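Side-chain contacts in Xaa-Pro dipeptidase (Lactobacillus brevis, PDB 3I7M), which is probably a manganese-dependent metallopeptidase of the M24B family that removes residues from peptide ends, this chain being its N-terminal creatinase/prolidase-type domain without the family's catalytic domain: residues 19-24 and 128-133; 33-38 and 42-47; 86-91 and 115-120. One frame throughout, in Å; residues are numbered along the deposited sequence. Where two conformers were deposited one is given.

Contact 1: residues 19-24 and 128-133; sequences SMTYLS and LDITSF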
# COMPACT_ATOMS: atom_id res chain seq x y z
N SER A 19 11.34 -4.54 1.63
CA SER A 19 11.50 -3.17 1.31
C SER A 19 10.27 -2.31 1.58
O SER A 19 10.36 -1.09 1.82
CB SER A 19 11.85 -2.97 -0.16
OG SER A 19 13.10 -3.61 -0.50
N MSE A 20 9.12 -2.95 1.44
CA MSE A 20 7.85 -2.26 1.68
C MSE A 20 6.78 -3.32 1.73
O MSE A 20 6.94 -4.45 1.27
CB MSE A 20 7.50 -1.23 0.67
CG MSE A 20 7.33 -1.83 -0.69
SE MSE A 20 7.13 -0.48 -2.05
CE MSE A 20 6.56 -1.52 -3.43
N THR A 21 5.66 -2.92 2.34
CA THR A 21 4.41 -3.67 2.35
C THR A 21 3.36 -2.86 1.60
O THR A 21 3.17 -1.68 1.94
CB THR A 21 4.03 -3.94 3.76
OG1 THR A 21 4.95 -4.91 4.29
CG2 THR A 21 2.65 -4.52 3.86
N TYR A 22 2.67 -3.50 0.66
CA TYR A 22 1.62 -2.84 -0.15
C TYR A 22 0.31 -3.43 0.29
O TYR A 22 0.05 -4.62 0.02
CB TYR A 22 1.93 -3.11 -1.62
CG TYR A 22 0.90 -2.51 -2.54
CD1 TYR A 22 1.09 -1.23 -3.04
CD2 TYR A 22 -0.15 -3.24 -3.01
CE1 TYR A 22 0.13 -0.66 -3.86
CE2 TYR A 22 -1.13 -2.66 -3.87
CZ TYR A 22 -0.91 -1.39 -4.29
OH TYR A 22 -1.89 -0.80 -5.10
N LEU A 23 -0.53 -2.66 0.99
CA LEU A 23 -1.85 -3.10 1.49
C LEU A 23 -2.93 -2.61 0.52
O LEU A 23 -2.93 -1.40 0.15
CB LEU A 23 -2.07 -2.52 2.86
CG LEU A 23 -1.07 -3.01 3.90
CD1 LEU A 23 -1.41 -2.29 5.22
CD2 LEU A 23 -1.00 -4.51 4.07
N SER A 24 -3.75 -3.56 0.10
CA SER A 24 -4.81 -3.31 -0.90
C SER A 24 -6.19 -3.73 -0.44
O SER A 24 -7.17 -3.46 -1.18
CB SER A 24 -4.44 -4.08 -2.19
OG SER A 24 -4.27 -5.48 -1.90
N LEU A 128 6.44 -12.52 -0.27
CA LEU A 128 5.98 -12.33 1.11
C LEU A 128 4.45 -12.05 1.16
O LEU A 128 3.94 -11.25 0.37
CB LEU A 128 6.67 -11.13 1.73
CG LEU A 128 8.14 -11.28 2.06
CD1 LEU A 128 8.71 -9.94 2.50
CD2 LEU A 128 8.41 -12.29 3.16
N ASP A 129 3.75 -12.68 2.09
CA ASP A 129 2.31 -12.60 2.23
C ASP A 129 2.03 -12.14 3.64
O ASP A 129 2.39 -12.80 4.59
CB ASP A 129 1.67 -13.96 1.92
CG ASP A 129 0.18 -13.89 1.79
OD1 ASP A 129 -0.40 -12.80 1.95
OD2 ASP A 129 -0.40 -14.95 1.48
N ILE A 130 1.39 -10.98 3.76
CA ILE A 130 0.99 -10.43 5.06
C ILE A 130 -0.44 -10.79 5.44
O ILE A 130 -0.89 -10.43 6.53
CB ILE A 130 1.26 -8.90 5.13
CG1 ILE A 130 1.37 -8.39 6.55
CG2 ILE A 130 0.24 -8.12 4.24
CD1 ILE A 130 1.88 -6.98 6.65
N THR A 131 -1.10 -11.63 4.61
CA THR A 131 -2.50 -12.00 4.84
C THR A 131 -2.73 -12.52 6.28
O THR A 131 -3.59 -12.02 6.99
CB THR A 131 -2.96 -13.03 3.82
OG1 THR A 131 -2.98 -12.39 2.54
CG2 THR A 131 -4.42 -13.54 4.17
N SER A 132 -1.93 -13.50 6.68
CA SER A 132 -2.11 -14.13 7.98
C SER A 132 -1.83 -13.14 9.13
O SER A 132 -2.55 -13.13 10.17
CB SER A 132 -1.20 -15.34 8.10
OG SER A 132 -1.27 -15.86 9.40
N PHE A 133 -0.75 -12.35 9.00
CA PHE A 133 -0.38 -11.36 10.03
C PHE A 133 -1.55 -10.34 10.25
O PHE A 133 -1.99 -10.04 11.39
CB PHE A 133 0.91 -10.64 9.71
CG PHE A 133 1.28 -9.55 10.73
CD1 PHE A 133 1.93 -9.86 11.92
CD2 PHE A 133 1.00 -8.22 10.51
CE1 PHE A 133 2.24 -8.87 12.86
CE2 PHE A 133 1.32 -7.24 11.42
CZ PHE A 133 1.95 -7.57 12.60

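Contact 2: residues 33-38 and 42-47; sequences TGFGSD and RVLALV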
# COMPACT_ATOMS: atom_id res chain seq x y z
N THR A 33 -7.35 2.72 9.30
CA THR A 33 -7.68 4.16 9.16
C THR A 33 -9.11 4.57 9.50
O THR A 33 -9.41 5.75 9.68
CB THR A 33 -7.41 4.62 7.72
OG1 THR A 33 -8.44 4.08 6.91
CG2 THR A 33 -6.04 4.20 7.29
N GLY A 34 -10.06 3.64 9.55
CA GLY A 34 -11.47 4.02 9.61
C GLY A 34 -12.14 4.42 8.31
O GLY A 34 -13.37 4.59 8.28
N PHE A 35 -11.35 4.38 7.21
CA PHE A 35 -11.91 4.72 5.90
C PHE A 35 -12.53 3.47 5.34
O PHE A 35 -11.81 2.48 5.07
CB PHE A 35 -10.82 5.24 4.98
CG PHE A 35 -11.31 5.52 3.59
CD1 PHE A 35 -12.13 6.61 3.31
CD2 PHE A 35 -10.97 4.66 2.54
CE1 PHE A 35 -12.58 6.85 2.04
CE2 PHE A 35 -11.43 4.90 1.28
CZ PHE A 35 -12.22 6.01 1.02
N GLY A 36 -13.84 3.49 5.17
CA GLY A 36 -14.56 2.28 4.89
C GLY A 36 -14.82 2.25 3.41
O GLY A 36 -15.16 3.27 2.81
N SER A 37 -14.59 1.07 2.80
CA SER A 37 -14.87 0.93 1.37
C SER A 37 -15.08 -0.50 0.89
O SER A 37 -14.94 -1.48 1.61
CB SER A 37 -13.77 1.61 0.54
OG SER A 37 -12.57 0.84 0.57
N ASP A 38 -15.49 -0.58 -0.37
CA ASP A 38 -15.91 -1.81 -1.00
C ASP A 38 -14.96 -1.98 -2.17
O ASP A 38 -14.31 -1.00 -2.55
CB ASP A 38 -17.34 -1.66 -1.50
CG ASP A 38 -17.49 -0.51 -2.50
OD1 ASP A 38 -17.43 0.68 -2.07
OD2 ASP A 38 -17.63 -0.80 -3.72
N ARG A 42 -10.94 1.15 -9.33
CA ARG A 42 -9.79 2.03 -9.17
C ARG A 42 -8.81 1.52 -8.09
O ARG A 42 -8.98 0.44 -7.52
CB ARG A 42 -10.21 3.47 -8.95
CG ARG A 42 -10.70 4.20 -10.28
CD ARG A 42 -11.29 5.55 -9.93
NE ARG A 42 -12.04 6.25 -10.95
CZ ARG A 42 -13.19 5.82 -11.40
NH1 ARG A 42 -13.88 6.54 -12.27
NH2 ARG A 42 -13.70 4.69 -10.95
N VAL A 43 -7.76 2.28 -7.86
CA VAL A 43 -6.64 1.81 -7.06
C VAL A 43 -6.60 2.59 -5.75
O VAL A 43 -6.47 3.84 -5.72
CB VAL A 43 -5.30 1.93 -7.82
CG1 VAL A 43 -4.11 1.49 -6.92
CG2 VAL A 43 -5.33 1.20 -9.10
N LEU A 44 -6.75 1.89 -4.64
CA LEU A 44 -6.62 2.41 -3.27
C LEU A 44 -5.59 1.54 -2.56
O LEU A 44 -5.74 0.30 -2.57
CB LEU A 44 -7.93 2.33 -2.55
CG LEU A 44 -7.93 2.62 -1.05
CD1 LEU A 44 -7.64 4.11 -0.75
CD2 LEU A 44 -9.23 2.19 -0.39
N ALA A 45 -4.56 2.16 -2.02
CA ALA A 45 -3.50 1.37 -1.37
C ALA A 45 -2.95 2.11 -0.20
O ALA A 45 -2.99 3.35 -0.13
CB ALA A 45 -2.36 1.13 -2.41
N LEU A 46 -2.38 1.35 0.72
CA LEU A 46 -1.66 1.89 1.87
C LEU A 46 -0.28 1.24 1.88
O LEU A 46 -0.19 0.01 1.91
CB LEU A 46 -2.44 1.66 3.16
CG LEU A 46 -2.01 2.47 4.38
CD1 LEU A 46 -3.14 2.43 5.43
CD2 LEU A 46 -0.73 1.90 4.89
N VAL A 47 0.77 2.02 1.73
CA VAL A 47 2.14 1.54 1.58
C VAL A 47 2.90 1.81 2.84
O VAL A 47 2.92 2.92 3.33
CB VAL A 47 2.83 2.18 0.41
CG1 VAL A 47 4.30 1.71 0.29
CG2 VAL A 47 1.98 1.89 -0.86

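Contact 3: residues 86-91 and 115-120; sequences AMIADQ and EALAAQ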
# COMPACT_ATOMS: atom_id res chain seq x y z
N ALA A 86 2.36 3.80 -12.10
CA ALA A 86 3.54 4.65 -12.28
C ALA A 86 3.61 5.67 -11.19
O ALA A 86 4.68 5.92 -10.67
CB ALA A 86 3.55 5.31 -13.61
N MSE A 87 2.47 6.21 -10.80
CA MSE A 87 2.45 7.21 -9.74
C MSE A 87 2.79 6.64 -8.38
O MSE A 87 3.51 7.25 -7.63
CB MSE A 87 1.13 7.88 -9.73
CG MSE A 87 0.96 8.75 -10.93
SE MSE A 87 -0.79 9.45 -11.05
CE MSE A 87 -0.82 10.66 -9.54
N ILE A 88 2.32 5.44 -8.06
CA ILE A 88 2.70 4.79 -6.82
C ILE A 88 4.18 4.55 -6.83
O ILE A 88 4.86 4.76 -5.84
CB ILE A 88 1.98 3.42 -6.65
CG1 ILE A 88 0.51 3.63 -6.29
CG2 ILE A 88 2.64 2.56 -5.55
CD1 ILE A 88 -0.37 2.46 -6.60
N ALA A 89 4.68 4.05 -7.96
CA ALA A 89 6.10 3.74 -8.03
C ALA A 89 6.93 5.02 -7.88
O ALA A 89 8.02 5.00 -7.24
CB ALA A 89 6.42 3.06 -9.38
N ASP A 90 6.46 6.14 -8.48
CA ASP A 90 7.15 7.40 -8.32
C ASP A 90 7.23 7.80 -6.84
O ASP A 90 8.25 8.27 -6.38
CB ASP A 90 6.45 8.51 -9.13
CG ASP A 90 6.51 8.28 -10.63
OD1 ASP A 90 7.33 7.43 -11.10
OD2 ASP A 90 5.75 8.96 -11.36
N GLN A 91 6.15 7.61 -6.08
CA GLN A 91 6.14 7.90 -4.64
C GLN A 91 7.20 7.06 -3.92
O GLN A 91 7.81 7.51 -2.95
CB GLN A 91 4.75 7.72 -4.04
CG GLN A 91 3.77 8.71 -4.55
CD GLN A 91 4.06 10.12 -4.13
OE1 GLN A 91 4.50 10.34 -3.03
NE2 GLN A 91 3.73 11.04 -4.98
N GLU A 115 1.18 -7.64 -10.84
CA GLU A 115 2.08 -7.52 -11.99
C GLU A 115 2.23 -6.09 -12.42
O GLU A 115 3.32 -5.69 -12.87
CB GLU A 115 1.62 -8.47 -13.14
CG GLU A 115 1.76 -9.90 -12.79
CD GLU A 115 1.30 -10.95 -13.86
OE1 GLU A 115 0.69 -10.54 -14.82
OE2 GLU A 115 1.66 -12.11 -13.63
N ALA A 116 1.15 -5.32 -12.41
CA ALA A 116 1.26 -3.91 -12.84
C ALA A 116 2.17 -3.13 -11.92
O ALA A 116 2.96 -2.27 -12.32
CB ALA A 116 -0.10 -3.26 -12.88
N LEU A 117 2.07 -3.38 -10.65
CA LEU A 117 2.97 -2.79 -9.65
C LEU A 117 4.39 -3.24 -9.88
O LEU A 117 5.33 -2.41 -9.96
CB LEU A 117 2.47 -3.11 -8.24
CG LEU A 117 3.24 -2.52 -7.05
CD1 LEU A 117 3.18 -0.99 -7.03
CD2 LEU A 117 2.80 -3.11 -5.72
N ALA A 118 4.61 -4.56 -10.03
CA ALA A 118 5.95 -5.09 -10.20
C ALA A 118 6.65 -4.50 -11.45
O ALA A 118 7.88 -4.32 -11.43
CB ALA A 118 5.91 -6.60 -10.26
N ALA A 119 5.89 -4.31 -12.51
CA ALA A 119 6.45 -3.78 -13.79
C ALA A 119 7.09 -2.44 -13.63
O ALA A 119 7.93 -2.08 -14.45
CB ALA A 119 5.38 -3.73 -14.86
N GLN A 120 6.77 -1.70 -12.60
CA GLN A 120 7.30 -0.33 -12.43
C GLN A 120 8.65 -0.30 -11.74
O GLN A 120 9.25 0.77 -11.68
CB GLN A 120 6.29 0.47 -11.65
CG GLN A 120 5.02 0.65 -12.40
CD GLN A 120 5.13 1.60 -13.62
OE1 GLN A 120 5.87 2.59 -13.58
NE2 GLN A 120 4.46 1.26 -14.70

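Contact 1: residues 19-24 and 128-133
Ile130 carries its CG1 branch opposite the backbone N (chi1 -158°), which spreads its two methyl ends toward two residues of strand 20-23. CD1, at the end of the extended branch, lies 3.8 Å from Thr21 CG2, and the short branch sets CG2 3.8 Å from Leu23 CD2. Both pairs cross at about a right angle. Thr21 and Leu23 are two apart in the strand and project from the same side, and the two branches of Ile130 reach one each. While Thr21 CG2 gives the methyl, OG1 hydrogen-bonds to Thr13 OG1 of helix 5-15. That helix also packs on Ile130 through Ile9 and Trp12.

Ile130 sits where strand 125-129 gives way to helix 131-136, and the turn is fixed by an N-terminal cap. Asp129 OD1 accepts from Thr131 N at 3.0 Å, from above the carboxylate plane, and from Thr131 OG1 at 2.7 Å on the syn side. The backbone N of Lys106 also bonds to this oxygen. The chemistry is thus divided: carbon-only packing faces the buried strand, while the carboxylate beside it, gripped by several donors, would probably be kept ionised.

Contact 2: residues 33-38 and 42-47
The loop that leaves helix 26-33 folds back over the residues entering strand 45-48, a helix-to-strand connection in which 33-38 runs roughly antiparallel to 42-47 with no hydrogen bond between them. Thr33 and Phe35 lean on Leu46 and Leu44. At the helix end, Thr33 CG2 and Leu46 CD1 meet tip to tip at 3.9 Å. Further along, Leu44 CD2 lies 3.9 Å from Phe35 CE2. This methyl approaches the phenyl ring at its edge, close to the ring plane, so the pair is an edge contact and not a CH-pi interaction over the face. Leu44 points its CG away from the backbone N (chi1 170°), and the turn at chi2 (70°) brings CD2 against the ring edge. Ser37 OG comes near the same methyl in one of two conformers, a doubtful contact.

The turn itself is braced from within. Thr33 OG1 accepts from Phe35 N at 2.9 Å, with an N-H...O angle of 159°, making an ST turn. The same hydroxyl bonds to Ile29 O, one turn back in the helix, which leaves the methyl to face Leu46. Gly34, between Thr33 and Phe35, has a positive phi of 80°, where a side chain would press against the carbonyl O of Thr33. Ile29 of the helix also touches both leucines, and Trp71 covers Thr33 and Leu46.

Across the two segments the attraction is dispersion between carbon groups, in the pairs Phe35-Leu44 and Thr33-Leu46. The threonine's hydroxyl binds Ile29 O and Phe35 N while its methyl meets Leu46, so the polar and apolar halves of one side chain hold different neighbours.

Contact 3: residues 86-91 and 115-120
Ala89 CB and Gln120 CB lie 3.4 Å apart, close for two carbons, and this is the tight point between helix 84-94 and the residues just after helix 111-118. The backbones are near here too, with 6.1 Å between the CA atoms of the two residues. From this point the Gln120 chain, bent at chi2 (-71°), folds back along the neighbouring helix until OE1 rests 3.4 Å from Ala86 CA and 3.6 Å from Ala86 CB. The amide thus lies against alanine carbons and makes no hydrogen bond across the pair.

The two helices lie on one face of the domain's mixed sheet, and the small alanines of 84-94 let the chain following the second helix come close. Gln120 also touches Trp85, and its backbone O accepts a bond from Lys93 NZ. An alanine in place of Gln120 would probably keep the CB contact to Ala89 but open a gap over Ala86, where the bent amide had lain.

Toward the sheet Ile88 CG2 and Leu117 CD1, both buried, meet at an ordinary 3.9 Å, the two side chains crossing at about a right angle. Ile88 continues onto Phe57 of strand 55-59, and Leu117 onto Phe126 of strand 125-129. The outer side differs: there the Gln120 amide rests on Ala86, and both residues are partly exposed to solvent.

All three contacts belong to one creatinase/prolidase-type N-terminal domain. Contact 1 joins strand 20-23 to the turn between the last strand and the final helix, and contacts 2 and 3 follow one another within the chain it spans. The centres of contacts 1 and 2 are about 14 Å apart, on neighbouring strands, where Leu23 N probably bonds to Leu46 O at 2.8 Å. The centre of contact 3 is about 16 Å from that of contact 1 and about 17 Å from that of contact 2; Tyr22 and Val43 reach it through the sheet. Contacts 1 and 2 lie on one face with helices 5-15 and 26-33, contact 3 on the other, so helices cover both faces, an alpha/beta sandwich.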